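Local coordinates for protein GH3 beta-N-acetylglucosaminidase (PDB 6K5J) that hydrolyses beta-linked N-acetylglucosamine residues as a glycoside hydrolase of family 3, at residues V99-D110 and V365-T374; I441-V451 and L467-V477. All blocks are in the same frame, centred on the assembly; numbering follows the deposited sequence.

In the fold
Contact 1 comes first along the chain and is complete before contact 2 opens. It joins helix 102-108 of the TIM-barrel-type family 3 N-terminal domain to helix 359-372. That helix leads straight into strand 374-377, an outermost strand of the six-stranded mixed sheet. Contact 2 lies at the parallel part of the same sheet, where helix 435-447 packs on strands 390-396 and 424-430, and helix 462-472 packs on strand 478-483. The two centres are 30 Å apart, and the nearest atoms are about 14 Å apart without touching. Contact 1 therefore ties the sheet-bearing C-terminal part to the N-terminal domain, while contact 2 is internal to that C-terminal part.

Contact 1 (V99-D110 and V365-T374); sequences VPGNMALGAAGD and VERISEKSIT
Two helices cross here in a buried contact, helix 102-108 of the N-terminal domain and the last turns of helix 359-372, with A108 set against K371 and S372. The axes of the short segments approach to 7.9 Å at 66°. Small side chains permit this: A108 CB lies 3.8 Å from K371 CB, and A108 CA makes a CA-H...O contact with K371 O. The central bond runs from S372 OG to A104 O, at 2.7 Å. S372 OG is turned anti to its own backbone N (chi1 -179°), which brings it to A104 O of helix 102-108. It comes in well off the C=O direction, at 110°, and somewhat tilted from the carbonyl plane. A108 N donates to the same oxygen from the opposite face of that plane, as part of the helix. Replacing S372 by alanine is likely to cost A104 O its cross-helix donor, leaving A108 N as the one described here, and to open a small gap beside A104 CB.

At one end, P100 fits among apolar groups. Its CD rests 3.7 Å from V365 CB, and its CG faces I368 CG2. The same methyl of I368 meets L105 CD2 at 3.7 Å. S369 OG also touches P100 CG, while S508 of helix 507-517 is its main polar partner. At the other end, the K371 chain bends near its end and brings NZ to D110 OD2, a salt bridge of 3.1 Å. D110 OD1 caps E112 N at the start of helix 111-127. A water lies within hydrogen-bonding distance of both A108 O and K371 O. T374 OG1, bonded to Y503 and to S372 O, lies against A107 CB. The whole is a steep helix-helix crossing built on alanine and serine, at the junction of the TIM-barrel-type domain with the sheet-bearing C-terminal part.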
loop_
_atom_site.group_PDB
_atom_site.type_symbol
_atom_site.label_atom_id
_atom_site.label_comp_id
_atom_site.label_asym_id
_atom_site.label_seq_id
_atom_site.Cartn_x
_atom_site.Cartn_y
_atom_site.Cartn_z
ATOM N N VAL A 99 6.683 -5.424 -8.034
ATOM C CA VAL A 99 7.386 -6.056 -6.928
ATOM C C VAL A 99 6.343 -6.748 -6.050
ATOM O O VAL A 99 5.242 -6.208 -5.887
ATOM C CB VAL A 99 8.196 -4.990 -6.172
ATOM C CG1 VAL A 99 8.631 -5.464 -4.829
ATOM C CG2 VAL A 99 9.395 -4.539 -7.035
ATOM N N PRO A 100 6.632 -7.917 -5.472
ATOM C CA PRO A 100 5.675 -8.541 -4.543
ATOM C C PRO A 100 5.352 -7.635 -3.366
ATOM O O PRO A 100 6.192 -6.862 -2.898
ATOM C CB PRO A 100 6.408 -9.800 -4.072
ATOM C CG PRO A 100 7.360 -10.106 -5.163
ATOM C CD PRO A 100 7.808 -8.772 -5.691
ATOM N N GLY A 101 4.117 -7.759 -2.876
ATOM C CA GLY A 101 3.630 -6.927 -1.800
ATOM C C GLY A 101 3.851 -7.575 -0.446
ATOM O O GLY A 101 4.411 -8.660 -0.324
ATOM N N ASN A 102 3.366 -6.889 0.587
ATOM C CA ASN A 102 3.801 -7.195 1.945
ATOM C C ASN A 102 3.425 -8.613 2.356
ATOM O O ASN A 102 4.278 -9.374 2.817
ATOM C CB ASN A 102 3.236 -6.165 2.922
ATOM C CG ASN A 102 4.073 -4.905 2.965
ATOM O OD1 ASN A 102 4.889 -4.654 2.063
ATOM N ND2 ASN A 102 3.897 -4.117 4.018
ATOM N N MET A 103 2.156 -8.998 2.206
ATOM C CA MET A 103 1.807 -10.310 2.739
ATOM C C MET A 103 2.419 -11.434 1.905
ATOM O O MET A 103 2.739 -12.494 2.448
ATOM C CB MET A 103 0.290 -10.487 2.864
ATOM C CG MET A 103 -0.054 -11.722 3.730
ATOM S SD MET A 103 -1.780 -11.822 4.257
ATOM C CE MET A 103 -1.804 -10.494 5.477
ATOM N N ALA A 104 2.632 -11.213 0.604
ATOM C CA ALA A 104 3.402 -12.179 -0.177
ATOM C C ALA A 104 4.816 -12.319 0.381
ATOM O O ALA A 104 5.338 -13.436 0.518
ATOM C CB ALA A 104 3.434 -11.755 -1.649
ATOM N N LEU A 105 5.440 -11.197 0.747
ATOM C CA LEU A 105 6.771 -11.256 1.345
ATOM C C LEU A 105 6.731 -11.935 2.712
ATOM O O LEU A 105 7.648 -12.684 3.065
ATOM C CB LEU A 105 7.356 -9.842 1.465
ATOM C CG LEU A 105 7.817 -9.185 0.151
ATOM C CD1 LEU A 105 7.960 -7.661 0.308
ATOM C CD2 LEU A 105 9.134 -9.808 -0.318
ATOM N N GLY A 106 5.683 -11.670 3.497
ATOM C CA GLY A 106 5.556 -12.312 4.801
ATOM C C GLY A 106 5.460 -13.824 4.710
ATOM O O GLY A 106 6.046 -14.542 5.529
ATOM N N ALA A 107 4.728 -14.331 3.711
ATOM C CA ALA A 107 4.611 -15.781 3.542
ATOM C C ALA A 107 5.929 -16.420 3.123
ATOM O O ALA A 107 6.170 -17.592 3.435
ATOM C CB ALA A 107 3.535 -16.120 2.513
ATOM N N ALA A 108 6.775 -15.694 2.389
ATOM C CA ALA A 108 8.110 -16.211 2.086
ATOM C C ALA A 108 9.010 -16.199 3.322
ATOM O O ALA A 108 9.933 -17.017 3.426
ATOM C CB ALA A 108 8.737 -15.404 0.943
ATOM N N GLY A 109 8.764 -15.282 4.258
ATOM C CA GLY A 109 9.372 -15.315 5.577
ATOM C C GLY A 109 10.781 -14.775 5.680
ATOM O O GLY A 109 11.406 -14.934 6.736
ATOM N N ASP A 110 11.302 -14.128 4.640
ATOM C CA ASP A 110 12.730 -13.816 4.540
ATOM C C ASP A 110 12.924 -12.303 4.546
ATOM O O ASP A 110 12.512 -11.619 3.604
ATOM C CB ASP A 110 13.312 -14.449 3.277
ATOM C CG ASP A 110 14.826 -14.378 3.219
ATOM O OD1 ASP A 110 15.426 -13.525 3.906
ATOM O OD2 ASP A 110 15.425 -15.183 2.473
ATOM N N VAL A 365 12.483 -10.971 -8.507
ATOM C CA VAL A 365 11.167 -10.961 -7.866
ATOM C C VAL A 365 10.413 -12.251 -8.176
ATOM O O VAL A 365 9.601 -12.709 -7.362
ATOM C CB VAL A 365 10.340 -9.710 -8.252
ATOM C CG1 VAL A 365 11.053 -8.419 -7.831
ATOM C CG2 VAL A 365 10.007 -9.689 -9.712
ATOM N N GLU A 366 10.666 -12.860 -9.338
ATOM C CA GLU A 366 10.111 -14.185 -9.612
ATOM C C GLU A 366 10.561 -15.199 -8.563
ATOM O O GLU A 366 9.762 -16.007 -8.074
ATOM C CB GLU A 366 10.515 -14.638 -11.018
ATOM C CG GLU A 366 9.680 -13.957 -12.107
ATOM C CD GLU A 366 10.144 -14.272 -13.511
ATOM O OE1 GLU A 366 11.200 -14.933 -13.670
ATOM O OE2 GLU A 366 9.442 -13.848 -14.460
ATOM N N ARG A 367 11.832 -15.146 -8.179
ATOM C CA ARG A 367 12.317 -16.083 -7.175
ATOM C C ARG A 367 11.702 -15.811 -5.808
ATOM O O ARG A 367 11.489 -16.749 -5.032
ATOM C CB ARG A 367 13.840 -16.043 -7.136
ATOM C CG ARG A 367 14.439 -16.626 -8.413
ATOM C CD ARG A 367 15.970 -16.705 -8.376
ATOM N NE ARG A 367 16.456 -16.792 -9.743
ATOM C CZ ARG A 367 17.050 -15.797 -10.387
ATOM N NH1 ARG A 367 17.265 -14.642 -9.771
ATOM N NH2 ARG A 367 17.428 -15.963 -11.644
ATOM N N ILE A 368 11.381 -14.550 -5.506
ATOM C CA ILE A 368 10.666 -14.231 -4.269
ATOM C C ILE A 368 9.294 -14.898 -4.254
ATOM O O ILE A 368 8.909 -15.548 -3.275
ATOM C CB ILE A 368 10.542 -12.704 -4.098
ATOM C CG1 ILE A 368 11.922 -12.056 -3.930
ATOM C CG2 ILE A 368 9.645 -12.361 -2.927
ATOM C CD1 ILE A 368 11.842 -10.565 -3.756
ATOM N N SER A 369 8.530 -14.743 -5.339
ATOM C CA SER A 369 7.174 -15.283 -5.358
ATOM C C SER A 369 7.167 -16.804 -5.308
ATOM O O SER A 369 6.223 -17.393 -4.775
ATOM C CB SER A 369 6.428 -14.796 -6.605
ATOM O OG SER A 369 6.438 -13.384 -6.688
ATOM N N GLU A 370 8.194 -17.459 -5.869
ATOM C CA GLU A 370 8.287 -18.917 -5.751
ATOM C C GLU A 370 8.317 -19.362 -4.292
ATOM O O GLU A 370 7.838 -20.455 -3.968
ATOM C CB GLU A 370 9.528 -19.445 -6.482
ATOM C CG GLU A 370 9.485 -19.262 -8.008
ATOM C CD GLU A 370 10.705 -19.848 -8.719
ATOM O OE1 GLU A 370 11.482 -20.588 -8.082
ATOM O OE2 GLU A 370 10.883 -19.560 -9.919
ATOM N N LYS A 371 8.886 -18.543 -3.402
ATOM C CA LYS A 371 8.947 -18.881 -1.984
ATOM C C LYS A 371 7.670 -18.531 -1.229
ATOM O O LYS A 371 7.526 -18.934 -0.070
ATOM C CB LYS A 371 10.134 -18.162 -1.314
ATOM C CG LYS A 371 11.507 -18.712 -1.684
ATOM C CD LYS A 371 12.645 -17.928 -0.994
ATOM C CE LYS A 371 12.934 -18.443 0.422
ATOM N NZ LYS A 371 13.861 -17.542 1.201
ATOM N N SER A 372 6.746 -17.809 -1.856
ATOM C CA SER A 372 5.590 -17.222 -1.190
ATOM C C SER A 372 4.331 -18.086 -1.274
ATOM O O SER A 372 3.592 -18.179 -0.288
ATOM C CB SER A 372 5.325 -15.827 -1.792
ATOM O OG SER A 372 4.222 -15.178 -1.192
ATOM N N ILE A 373 4.079 -18.738 -2.418
ATOM C CA ILE A 373 2.844 -19.501 -2.606
ATOM C C ILE A 373 2.655 -20.489 -1.466
ATOM O O ILE A 373 3.572 -21.238 -1.108
ATOM C CB ILE A 373 2.852 -20.236 -3.960
ATOM C CG1 ILE A 373 3.189 -19.264 -5.107
ATOM C CG2 ILE A 373 1.505 -20.947 -4.156
ATOM C CD1 ILE A 373 2.173 -18.128 -5.297
ATOM N N THR A 374 1.445 -20.508 -0.910
ATOM C CA THR A 374 1.131 -21.248 0.302
ATOM C C THR A 374 -0.031 -22.196 0.043
ATOM O O THR A 374 -0.980 -21.845 -0.655
ATOM C CB THR A 374 0.784 -20.264 1.425
ATOM O OG1 THR A 374 1.884 -19.357 1.593
ATOM C CG2 THR A 374 0.502 -20.990 2.733
HETATM O O HOH W 1 9.591 -19.756 2.078
#

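Contact 2 (I441-V451 and L467-V477); sequences IQELSGQISQV and LIEALAAKPDV
Q442 O is gripped by two side-chain groups, S445 OG of its own helix at 2.6 Å and, weakly, K474 NZ from across the contact at 3.3 Å. The S445 hydroxyl stands above the carbonyl plane, 35° out of it. Its chi1 of 70° puts OG between the backbone N and the carbonyl carbon, turned back to the preceding turn. K474 NZ also donates to S445 OG at 3.0 Å, so the three polar atoms form a closed triangle. The lysine chain bends at chi3 and chi4 to get there, and its CD and CE run close to the same hydroxyl.

Next to these polar atoms, L471 CD2 packs on S445 CB at 3.6 Å. The other methyl, CD1, meets I441 CG2, and the I441 and L471 side chains lie roughly perpendicular. Q442 and L467 run alongside one another, pointing opposite ways, with Q442 CG against L467 CD1, and the Q442 amide end lies by A470 CB. Helices 435-447 and 462-472 run nearly parallel here, at 24°. The second belongs to the beta-alpha-beta unit of strands 450-455 and 478-483.

A type I turn from K474 to V477 leads into the second strand. V477 CG1 lies 3.8 Å from V451 CG2, and V477 CG2 reaches S445 O. A water sits between S445 O and D476 OD2, within bonding distance of each. S449 CB sits 3.2 Å from D476 O, while S449 OG bonds to Q478.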
loop_
_atom_site.group_PDB
_atom_site.type_symbol
_atom_site.label_atom_id
_atom_site.label_comp_id
_atom_site.label_asym_id
_atom_site.label_seq_id
_atom_site.Cartn_x
_atom_site.Cartn_y
_atom_site.Cartn_z
ATOM N N ILE A 441 -19.822 -19.812 -16.205
ATOM C CA ILE A 441 -18.790 -20.629 -15.570
ATOM C C ILE A 441 -19.344 -22.007 -15.219
ATOM O O ILE A 441 -18.697 -23.032 -15.457
ATOM C CB ILE A 441 -18.222 -19.927 -14.321
ATOM C CG1 ILE A 441 -17.498 -18.631 -14.701
ATOM C CG2 ILE A 441 -17.278 -20.881 -13.574
ATOM C CD1 ILE A 441 -16.541 -18.767 -15.882
ATOM N N GLN A 442 -20.548 -22.052 -14.645
ATOM C CA GLN A 442 -21.137 -23.340 -14.295
ATOM C C GLN A 442 -21.311 -24.214 -15.529
ATOM O O GLN A 442 -21.102 -25.431 -15.473
ATOM C CB GLN A 442 -22.474 -23.137 -13.581
ATOM C CG GLN A 442 -22.354 -22.333 -12.291
ATOM C CD GLN A 442 -23.078 -22.966 -11.126
ATOM O OE1 GLN A 442 -23.084 -24.187 -10.974
ATOM N NE2 GLN A 442 -23.690 -22.134 -10.284
ATOM N N GLU A 443 -21.656 -23.605 -16.662
ATOM C CA GLU A 443 -21.824 -24.364 -17.895
ATOM C C GLU A 443 -20.492 -24.909 -18.395
ATOM O O GLU A 443 -20.383 -26.093 -18.734
ATOM C CB GLU A 443 -22.478 -23.487 -18.962
ATOM C CG GLU A 443 -22.928 -24.251 -20.201
ATOM C CD GLU A 443 -22.799 -23.435 -21.473
ATOM O OE1 GLU A 443 -21.722 -23.473 -22.106
ATOM O OE2 GLU A 443 -23.780 -22.755 -21.841
ATOM N N LEU A 444 -19.466 -24.058 -18.460
ATOM C CA LEU A 444 -18.170 -24.518 -18.952
ATOM C C LEU A 444 -17.571 -25.584 -18.043
ATOM O O LEU A 444 -16.819 -26.447 -18.511
ATOM C CB LEU A 444 -17.215 -23.334 -19.095
ATOM C CG LEU A 444 -17.454 -22.436 -20.308
ATOM C CD1 LEU A 444 -16.750 -21.093 -20.137
ATOM C CD2 LEU A 444 -16.993 -23.134 -21.580
ATOM N N SER A 445 -17.890 -25.550 -16.748
ATOM C CA SER A 445 -17.395 -26.571 -15.834
ATOM C C SER A 445 -18.018 -27.932 -16.112
ATOM O O SER A 445 -17.451 -28.954 -15.708
ATOM C CB SER A 445 -17.654 -26.169 -14.381
ATOM O OG SER A 445 -19.035 -26.209 -14.063
ATOM N N GLY A 446 -19.172 -27.968 -16.784
ATOM C CA GLY A 446 -19.706 -29.237 -17.246
ATOM C C GLY A 446 -18.966 -29.797 -18.441
ATOM O O GLY A 446 -19.045 -31.001 -18.705
ATOM N N GLN A 447 -18.238 -28.952 -19.163
ATOM C CA GLN A 447 -17.473 -29.395 -20.318
ATOM C C GLN A 447 -15.984 -29.524 -20.041
ATOM O O GLN A 447 -15.299 -30.251 -20.769
ATOM C CB GLN A 447 -17.691 -28.434 -21.492
ATOM C CG GLN A 447 -19.152 -28.031 -21.678
ATOM C CD GLN A 447 -19.320 -26.847 -22.613
ATOM O OE1 GLN A 447 -18.426 -26.529 -23.401
ATOM N NE2 GLN A 447 -20.471 -26.186 -22.532
ATOM N N ILE A 448 -15.468 -28.845 -19.017
ATOM C CA ILE A 448 -14.056 -28.916 -18.641
ATOM C C ILE A 448 -14.004 -29.243 -17.152
ATOM O O ILE A 448 -14.390 -28.414 -16.318
ATOM C CB ILE A 448 -13.306 -27.612 -18.946
ATOM C CG1 ILE A 448 -13.393 -27.282 -20.445
ATOM C CG2 ILE A 448 -11.849 -27.722 -18.514
ATOM C CD1 ILE A 448 -12.811 -25.924 -20.834
ATOM N N SER A 449 -13.521 -30.439 -16.811
ATOM C CA SER A 449 -13.612 -30.884 -15.422
ATOM C C SER A 449 -12.485 -30.332 -14.542
ATOM O O SER A 449 -12.686 -30.159 -13.330
ATOM C CB SER A 449 -13.643 -32.415 -15.367
ATOM O OG SER A 449 -12.357 -32.954 -15.145
ATOM N N GLN A 450 -11.311 -30.053 -15.116
ATOM C CA GLN A 450 -10.224 -29.392 -14.396
ATOM C C GLN A 450 -10.500 -27.897 -14.324
ATOM O O GLN A 450 -10.347 -27.185 -15.325
ATOM C CB GLN A 450 -8.884 -29.622 -15.086
ATOM C CG GLN A 450 -8.264 -30.969 -14.871
ATOM C CD GLN A 450 -6.818 -30.987 -15.310
ATOM O OE1 GLN A 450 -5.933 -31.397 -14.559
ATOM N NE2 GLN A 450 -6.568 -30.532 -16.536
ATOM N N VAL A 451 -10.847 -27.405 -13.134
ATOM C CA VAL A 451 -11.189 -26.003 -12.921
ATOM C C VAL A 451 -10.270 -25.420 -11.853
ATOM O O VAL A 451 -10.134 -25.992 -10.766
ATOM C CB VAL A 451 -12.662 -25.830 -12.510
ATOM C CG1 VAL A 451 -12.977 -24.345 -12.320
ATOM C CG2 VAL A 451 -13.594 -26.447 -13.568
ATOM N N LEU A 467 -20.450 -18.959 -6.176
ATOM C CA LEU A 467 -20.016 -19.656 -7.380
ATOM C C LEU A 467 -18.971 -20.712 -7.049
ATOM O O LEU A 467 -19.057 -21.856 -7.511
ATOM C CB LEU A 467 -19.466 -18.661 -8.404
ATOM C CG LEU A 467 -18.748 -19.256 -9.620
ATOM C CD1 LEU A 467 -19.663 -20.212 -10.363
ATOM C CD2 LEU A 467 -18.260 -18.155 -10.554
ATOM N N ILE A 468 -17.975 -20.345 -6.238
ATOM C CA ILE A 468 -16.920 -21.290 -5.883
ATOM C C ILE A 468 -17.499 -22.482 -5.130
ATOM O O ILE A 468 -17.176 -23.642 -5.421
ATOM C CB ILE A 468 -15.823 -20.592 -5.059
ATOM C CG1 ILE A 468 -15.109 -19.542 -5.903
ATOM C CG2 ILE A 468 -14.856 -21.629 -4.535
ATOM C CD1 ILE A 468 -14.210 -18.601 -5.081
ATOM N N GLU A 469 -18.340 -22.213 -4.128
ATOM C CA GLU A 469 -18.958 -23.298 -3.372
ATOM C C GLU A 469 -19.824 -24.183 -4.263
ATOM O O GLU A 469 -19.897 -25.398 -4.047
ATOM C CB GLU A 469 -19.781 -22.728 -2.210
ATOM C CG GLU A 469 -18.943 -22.362 -0.976
ATOM C CD GLU A 469 -18.480 -23.575 -0.189
ATOM O OE1 GLU A 469 -19.335 -24.240 0.442
ATOM O OE2 GLU A 469 -17.263 -23.877 -0.198
ATOM N N ALA A 470 -20.464 -23.600 -5.278
ATOM C CA ALA A 470 -21.251 -24.397 -6.217
ATOM C C ALA A 470 -20.358 -25.337 -7.015
ATOM O O ALA A 470 -20.655 -26.533 -7.156
ATOM C CB ALA A 470 -22.039 -23.475 -7.152
ATOM N N LEU A 471 -19.247 -24.812 -7.539
ATOM C CA LEU A 471 -18.307 -25.645 -8.276
ATOM C C LEU A 471 -17.723 -26.726 -7.383
ATOM O O LEU A 471 -17.459 -27.846 -7.839
ATOM C CB LEU A 471 -17.189 -24.784 -8.868
ATOM C CG LEU A 471 -17.585 -23.752 -9.915
ATOM C CD1 LEU A 471 -16.413 -22.825 -10.241
ATOM C CD2 LEU A 471 -18.052 -24.472 -11.177
ATOM N N ALA A 472 -17.508 -26.405 -6.106
ATOM C CA ALA A 472 -16.940 -27.367 -5.173
ATOM C C ALA A 472 -17.887 -28.522 -4.900
ATOM O O ALA A 472 -17.431 -29.599 -4.503
ATOM C CB ALA A 472 -16.569 -26.676 -3.853
ATOM N N ALA A 473 -19.186 -28.319 -5.105
ATOM C CA ALA A 473 -20.183 -29.356 -4.874
ATOM C C ALA A 473 -20.435 -30.234 -6.097
ATOM O O ALA A 473 -21.151 -31.235 -5.983
ATOM C CB ALA A 473 -21.501 -28.722 -4.418
ATOM N N LYS A 474 -19.876 -29.892 -7.253
ATOM C CA LYS A 474 -20.091 -30.689 -8.461
ATOM C C LYS A 474 -19.184 -31.914 -8.451
ATOM O O LYS A 474 -17.960 -31.764 -8.499
ATOM C CB LYS A 474 -19.835 -29.851 -9.706
ATOM C CG LYS A 474 -20.804 -28.687 -9.868
ATOM C CD LYS A 474 -20.595 -27.945 -11.181
ATOM C CE LYS A 474 -20.742 -28.868 -12.380
ATOM N NZ LYS A 474 -21.312 -28.164 -13.565
ATOM N N PRO A 475 -19.733 -33.133 -8.412
ATOM C CA PRO A 475 -18.869 -34.324 -8.320
ATOM C C PRO A 475 -18.067 -34.592 -9.580
ATOM O O PRO A 475 -17.107 -35.371 -9.530
ATOM C CB PRO A 475 -19.861 -35.467 -8.041
ATOM C CG PRO A 475 -21.194 -34.799 -7.775
ATOM C CD PRO A 475 -21.156 -33.493 -8.499
ATOM N N ASP A 476 -18.424 -33.980 -10.703
ATOM C CA ASP A 476 -17.710 -34.147 -11.960
ATOM C C ASP A 476 -16.596 -33.122 -12.150
ATOM O O ASP A 476 -15.975 -33.091 -13.219
ATOM C CB ASP A 476 -18.698 -34.051 -13.131
ATOM C CG ASP A 476 -19.662 -32.870 -12.990
ATOM O OD1 ASP A 476 -20.272 -32.721 -11.907
ATOM O OD2 ASP A 476 -19.808 -32.090 -13.961
ATOM N N VAL A 477 -16.340 -32.280 -11.152
ATOM C CA VAL A 477 -15.383 -31.185 -11.251
ATOM C C VAL A 477 -14.245 -31.453 -10.274
ATOM O O VAL A 477 -14.483 -31.832 -9.121
ATOM C CB VAL A 477 -16.049 -29.824 -10.962
ATOM C CG1 VAL A 477 -14.999 -28.710 -10.831
ATOM C CG2 VAL A 477 -17.064 -29.480 -12.041
HETATM O O HOH W 2 -17.348 -31.632 -15.716
#